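Local coordinates for protein alpha-rhamnosidase (Dictyoglomus thermophilum, PDB 6I60) that probably hydrolyses terminal non-reducing alpha-L-rhamnose residues from alpha-L-rhamnosides, at residues 193-205 with 216-230. Sequence-based numbering, arbitrary orientation.
Sequences RVYIAGLGLYELY and LDPGQTDYKKRVLYT
Tyr202 holds CG between its backbone N and carbonyl carbon (chi1 74°), which lays its ring alongside Asp217, both running in one direction. Ring and carboxylate planes are 63° apart. Tyr202 OH donates to Asp217 OD2. The same OD2 accepts Thr230 OG1 through its syn lone pair, so two hydroxyls grip one buried oxygen. Tyr232 also hydrogen-bonds to Tyr202 OH. Ile196 CG1 lies over one face of the Tyr202 ring, toward its rim, and Pro218 CD meets the ring edge, 3.7 Å from Tyr202 CD1. A phenylalanine in place of Tyr202 would probably leave Asp217 OD2 with one hydroxyl donor fewer and Tyr232 OH without this partner. Ala197 CB packs on Tyr229 CB at 3.6 Å. Leu199 and Val227 meet tip to tip, and Leu199 CD2 lies 3.7 Å from Val227 CG1. Leu199 CD1 and CD2 also touch the Tyr223 ring at CD1, the two side chains running in opposite senses. Leu201 CD1 lies 3.9 Å from Leu216 CD2. Ile196 and Thr230 exchange two backbone hydrogen bonds, N to O each way, as an antiparallel hydrogen-bonded pair joining strands 189-199 and 226-233, a buried beta-sheet pairing within the alpha-L-rhamnosidase N-terminal domain.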
# COMPACT_ATOMS: atom_id res chain seq x y z
N ARG A 193 23.23 10.74 -14.47
CA ARG A 193 21.83 10.45 -14.19
C ARG A 193 21.17 9.88 -15.43
O ARG A 193 21.56 10.17 -16.56
CB ARG A 193 21.08 11.70 -13.73
CG ARG A 193 21.57 12.27 -12.41
CD ARG A 193 21.36 11.28 -11.27
NE ARG A 193 21.65 11.88 -9.98
CZ ARG A 193 22.85 11.85 -9.39
NH1 ARG A 193 23.86 11.25 -10.00
NH2 ARG A 193 23.02 12.42 -8.21
N VAL A 194 20.14 9.06 -15.20
CA VAL A 194 19.44 8.34 -16.26
C VAL A 194 17.95 8.41 -15.96
O VAL A 194 17.51 7.96 -14.90
CB VAL A 194 19.92 6.88 -16.37
CG1 VAL A 194 18.83 6.00 -16.93
CG2 VAL A 194 21.16 6.80 -17.24
N TYR A 195 17.18 8.98 -16.88
CA TYR A 195 15.75 9.21 -16.69
C TYR A 195 15.00 8.40 -17.74
O TYR A 195 14.86 8.83 -18.89
CB TYR A 195 15.42 10.70 -16.79
CG TYR A 195 16.34 11.61 -16.00
CD1 TYR A 195 17.57 11.99 -16.50
CD2 TYR A 195 15.96 12.08 -14.75
CE1 TYR A 195 18.41 12.82 -15.78
CE2 TYR A 195 16.80 12.92 -14.02
CZ TYR A 195 18.02 13.28 -14.54
OH TYR A 195 18.85 14.10 -13.82
N ILE A 196 14.51 7.23 -17.34
CA ILE A 196 13.93 6.25 -18.26
C ILE A 196 12.47 6.01 -17.89
O ILE A 196 12.11 6.02 -16.71
CB ILE A 196 14.73 4.93 -18.25
CG1 ILE A 196 14.07 3.88 -19.15
CG2 ILE A 196 14.89 4.42 -16.83
CD1 ILE A 196 14.99 2.75 -19.54
N ALA A 197 11.64 5.82 -18.91
CA ALA A 197 10.25 5.37 -18.76
C ALA A 197 10.02 4.32 -19.84
O ALA A 197 9.66 4.65 -20.97
CB ALA A 197 9.27 6.53 -18.86
N GLY A 198 10.24 3.06 -19.48
CA GLY A 198 10.01 1.96 -20.40
C GLY A 198 8.64 1.33 -20.21
O GLY A 198 8.38 0.72 -19.17
N LEU A 199 7.77 1.48 -21.20
CA LEU A 199 6.40 0.98 -21.12
C LEU A 199 6.30 -0.38 -21.79
O LEU A 199 6.85 -0.58 -22.88
CB LEU A 199 5.43 1.97 -21.77
CG LEU A 199 5.32 3.34 -21.10
CD1 LEU A 199 4.00 4.00 -21.47
CD2 LEU A 199 5.44 3.22 -19.58
N GLY A 200 5.62 -1.32 -21.14
CA GLY A 200 5.04 -1.09 -19.82
C GLY A 200 6.00 -1.46 -18.70
O GLY A 200 5.87 -0.98 -17.58
N LEU A 201 6.97 -2.31 -19.02
CA LEU A 201 8.02 -2.71 -18.10
C LEU A 201 9.36 -2.60 -18.81
O LEU A 201 9.44 -2.63 -20.04
CB LEU A 201 7.80 -4.14 -17.58
CG LEU A 201 6.47 -4.41 -16.89
CD1 LEU A 201 6.26 -5.90 -16.67
CD2 LEU A 201 6.38 -3.65 -15.57
N TYR A 202 10.43 -2.48 -18.02
CA TYR A 202 11.76 -2.32 -18.59
C TYR A 202 12.81 -2.86 -17.63
O TYR A 202 12.56 -3.07 -16.44
CB TYR A 202 12.05 -0.85 -18.92
CG TYR A 202 12.32 0.02 -17.71
CD1 TYR A 202 11.28 0.65 -17.04
CD2 TYR A 202 13.61 0.20 -17.23
CE1 TYR A 202 11.52 1.44 -15.93
CE2 TYR A 202 13.86 0.98 -16.12
CZ TYR A 202 12.81 1.60 -15.48
OH TYR A 202 13.05 2.39 -14.38
N GLU A 203 14.01 -3.07 -18.17
CA GLU A 203 15.19 -3.38 -17.39
C GLU A 203 16.37 -2.64 -18.01
O GLU A 203 16.59 -2.74 -19.22
CB GLU A 203 15.47 -4.89 -17.35
CG GLU A 203 14.92 -5.58 -16.10
CD GLU A 203 15.42 -7.00 -15.95
OE1 GLU A 203 15.82 -7.61 -16.96
OE2 GLU A 203 15.42 -7.52 -14.81
N LEU A 204 17.10 -1.89 -17.19
CA LEU A 204 18.16 -1.02 -17.66
C LEU A 204 19.53 -1.62 -17.38
O LEU A 204 19.78 -2.16 -16.30
CB LEU A 204 18.06 0.36 -17.01
CG LEU A 204 19.19 1.34 -17.31
CD1 LEU A 204 19.13 1.80 -18.76
CD2 LEU A 204 19.13 2.52 -16.36
N TYR A 205 20.42 -1.53 -18.37
CA TYR A 205 21.79 -2.00 -18.25
C TYR A 205 22.74 -0.93 -18.78
O TYR A 205 22.44 -0.26 -19.76
CB TYR A 205 22.00 -3.31 -19.03
CG TYR A 205 21.27 -4.49 -18.45
CD1 TYR A 205 21.84 -5.28 -17.46
CD2 TYR A 205 19.99 -4.83 -18.89
CE1 TYR A 205 21.17 -6.36 -16.92
CE2 TYR A 205 19.32 -5.91 -18.36
CZ TYR A 205 19.91 -6.67 -17.38
OH TYR A 205 19.24 -7.75 -16.85
N LEU A 216 9.73 -4.86 -12.00
CA LEU A 216 8.38 -4.54 -12.48
C LEU A 216 8.12 -3.04 -12.45
O LEU A 216 7.07 -2.57 -12.00
CB LEU A 216 7.32 -5.30 -11.68
CG LEU A 216 7.38 -6.83 -11.77
CD1 LEU A 216 6.15 -7.46 -11.15
CD2 LEU A 216 7.55 -7.29 -13.21
N ASP A 217 9.10 -2.27 -12.92
CA ASP A 217 9.18 -0.82 -13.08
C ASP A 217 8.83 -0.42 -14.51
O ASP A 217 9.21 -1.11 -15.46
CB ASP A 217 10.59 -0.32 -12.74
CG ASP A 217 10.58 1.07 -12.13
OD1 ASP A 217 9.90 1.27 -11.11
OD2 ASP A 217 11.27 1.96 -12.69
N PRO A 218 8.09 0.68 -14.71
CA PRO A 218 7.58 1.57 -13.66
C PRO A 218 6.26 1.09 -13.06
O PRO A 218 5.81 -0.02 -13.35
CB PRO A 218 7.38 2.89 -14.40
CG PRO A 218 7.03 2.47 -15.79
CD PRO A 218 7.76 1.18 -16.06
N GLY A 219 5.65 1.94 -12.23
CA GLY A 219 4.39 1.60 -11.62
C GLY A 219 3.22 1.66 -12.58
O GLY A 219 3.24 2.35 -13.60
N GLN A 220 2.17 0.92 -12.25
CA GLN A 220 0.98 0.85 -13.08
C GLN A 220 0.15 2.11 -12.88
O GLN A 220 -0.30 2.41 -11.77
CB GLN A 220 0.16 -0.39 -12.73
CG GLN A 220 0.97 -1.67 -12.70
CD GLN A 220 0.11 -2.89 -12.42
OE1 GLN A 220 -1.11 -2.80 -12.36
NE2 GLN A 220 0.76 -4.04 -12.25
N THR A 221 -0.05 2.86 -13.97
CA THR A 221 -0.92 4.03 -13.97
C THR A 221 -1.68 4.06 -15.28
O THR A 221 -1.45 3.25 -16.18
CB THR A 221 -0.13 5.34 -13.80
OG1 THR A 221 1.03 5.31 -14.65
CG2 THR A 221 0.31 5.52 -12.36
N ASP A 222 -2.61 5.00 -15.39
CA ASP A 222 -3.28 5.27 -16.66
C ASP A 222 -2.27 5.95 -17.58
O ASP A 222 -2.07 7.16 -17.52
CB ASP A 222 -4.51 6.14 -16.45
CG ASP A 222 -5.31 6.34 -17.73
OD1 ASP A 222 -4.81 5.95 -18.80
OD2 ASP A 222 -6.42 6.90 -17.65
N TYR A 223 -1.61 5.15 -18.43
CA TYR A 223 -0.52 5.66 -19.25
C TYR A 223 -0.98 6.74 -20.23
O TYR A 223 -0.15 7.51 -20.72
CB TYR A 223 0.16 4.52 -20.00
CG TYR A 223 0.66 3.40 -19.11
CD1 TYR A 223 1.76 3.59 -18.28
CD2 TYR A 223 0.02 2.17 -19.08
CE1 TYR A 223 2.22 2.57 -17.46
CE2 TYR A 223 0.47 1.15 -18.26
CZ TYR A 223 1.57 1.36 -17.45
OH TYR A 223 2.02 0.34 -16.63
N LYS A 224 -2.29 6.81 -20.51
CA LYS A 224 -2.79 7.87 -21.38
C LYS A 224 -2.83 9.21 -20.65
O LYS A 224 -2.77 10.26 -21.29
CB LYS A 224 -4.17 7.51 -21.91
CG LYS A 224 -4.16 6.75 -23.22
CD LYS A 224 -5.56 6.35 -23.64
CE LYS A 224 -5.56 5.68 -25.01
NZ LYS A 224 -6.82 4.91 -25.23
N LYS A 225 -2.94 9.19 -19.32
CA LYS A 225 -3.00 10.41 -18.53
C LYS A 225 -1.70 10.75 -17.83
O LYS A 225 -1.45 11.93 -17.55
CB LYS A 225 -4.12 10.31 -17.49
CG LYS A 225 -5.53 10.37 -18.07
CD LYS A 225 -6.27 11.61 -17.58
CE LYS A 225 -7.57 11.82 -18.35
NZ LYS A 225 -7.82 13.27 -18.63
N ARG A 226 -0.86 9.76 -17.54
CA ARG A 226 0.39 10.02 -16.83
C ARG A 226 1.28 8.79 -16.94
O ARG A 226 0.80 7.66 -16.87
CB ARG A 226 0.13 10.36 -15.36
CG ARG A 226 1.19 9.86 -14.40
CD ARG A 226 0.96 10.43 -13.02
NE ARG A 226 -0.43 10.25 -12.62
CZ ARG A 226 -0.81 9.73 -11.46
NH1 ARG A 226 0.09 9.35 -10.57
NH2 ARG A 226 -2.10 9.61 -11.19
N VAL A 227 2.58 9.03 -17.11
CA VAL A 227 3.59 7.98 -17.15
C VAL A 227 4.68 8.33 -16.15
O VAL A 227 5.36 9.35 -16.31
CB VAL A 227 4.19 7.80 -18.56
CG1 VAL A 227 5.31 6.78 -18.54
CG2 VAL A 227 3.11 7.40 -19.56
N LEU A 228 4.85 7.50 -15.13
CA LEU A 228 5.87 7.74 -14.12
C LEU A 228 7.22 7.22 -14.61
O LEU A 228 7.38 6.02 -14.84
CB LEU A 228 5.50 7.06 -12.80
CG LEU A 228 4.05 7.19 -12.32
CD1 LEU A 228 3.77 6.18 -11.23
CD2 LEU A 228 3.79 8.60 -11.83
N TYR A 229 8.18 8.12 -14.77
CA TYR A 229 9.53 7.74 -15.15
C TYR A 229 10.40 7.61 -13.90
O TYR A 229 10.13 8.22 -12.86
CB TYR A 229 10.15 8.75 -16.12
CG TYR A 229 10.51 10.09 -15.51
CD1 TYR A 229 9.56 11.10 -15.40
CD2 TYR A 229 11.80 10.35 -15.07
CE1 TYR A 229 9.89 12.33 -14.85
CE2 TYR A 229 12.13 11.57 -14.51
CZ TYR A 229 11.17 12.55 -14.41
OH TYR A 229 11.50 13.77 -13.86
N THR A 230 11.45 6.80 -14.01
CA THR A 230 12.38 6.56 -12.92
C THR A 230 13.74 7.15 -13.26
O THR A 230 14.20 7.06 -14.40
CB THR A 230 12.51 5.05 -12.65
OG1 THR A 230 11.21 4.48 -12.46
CG2 THR A 230 13.35 4.81 -11.40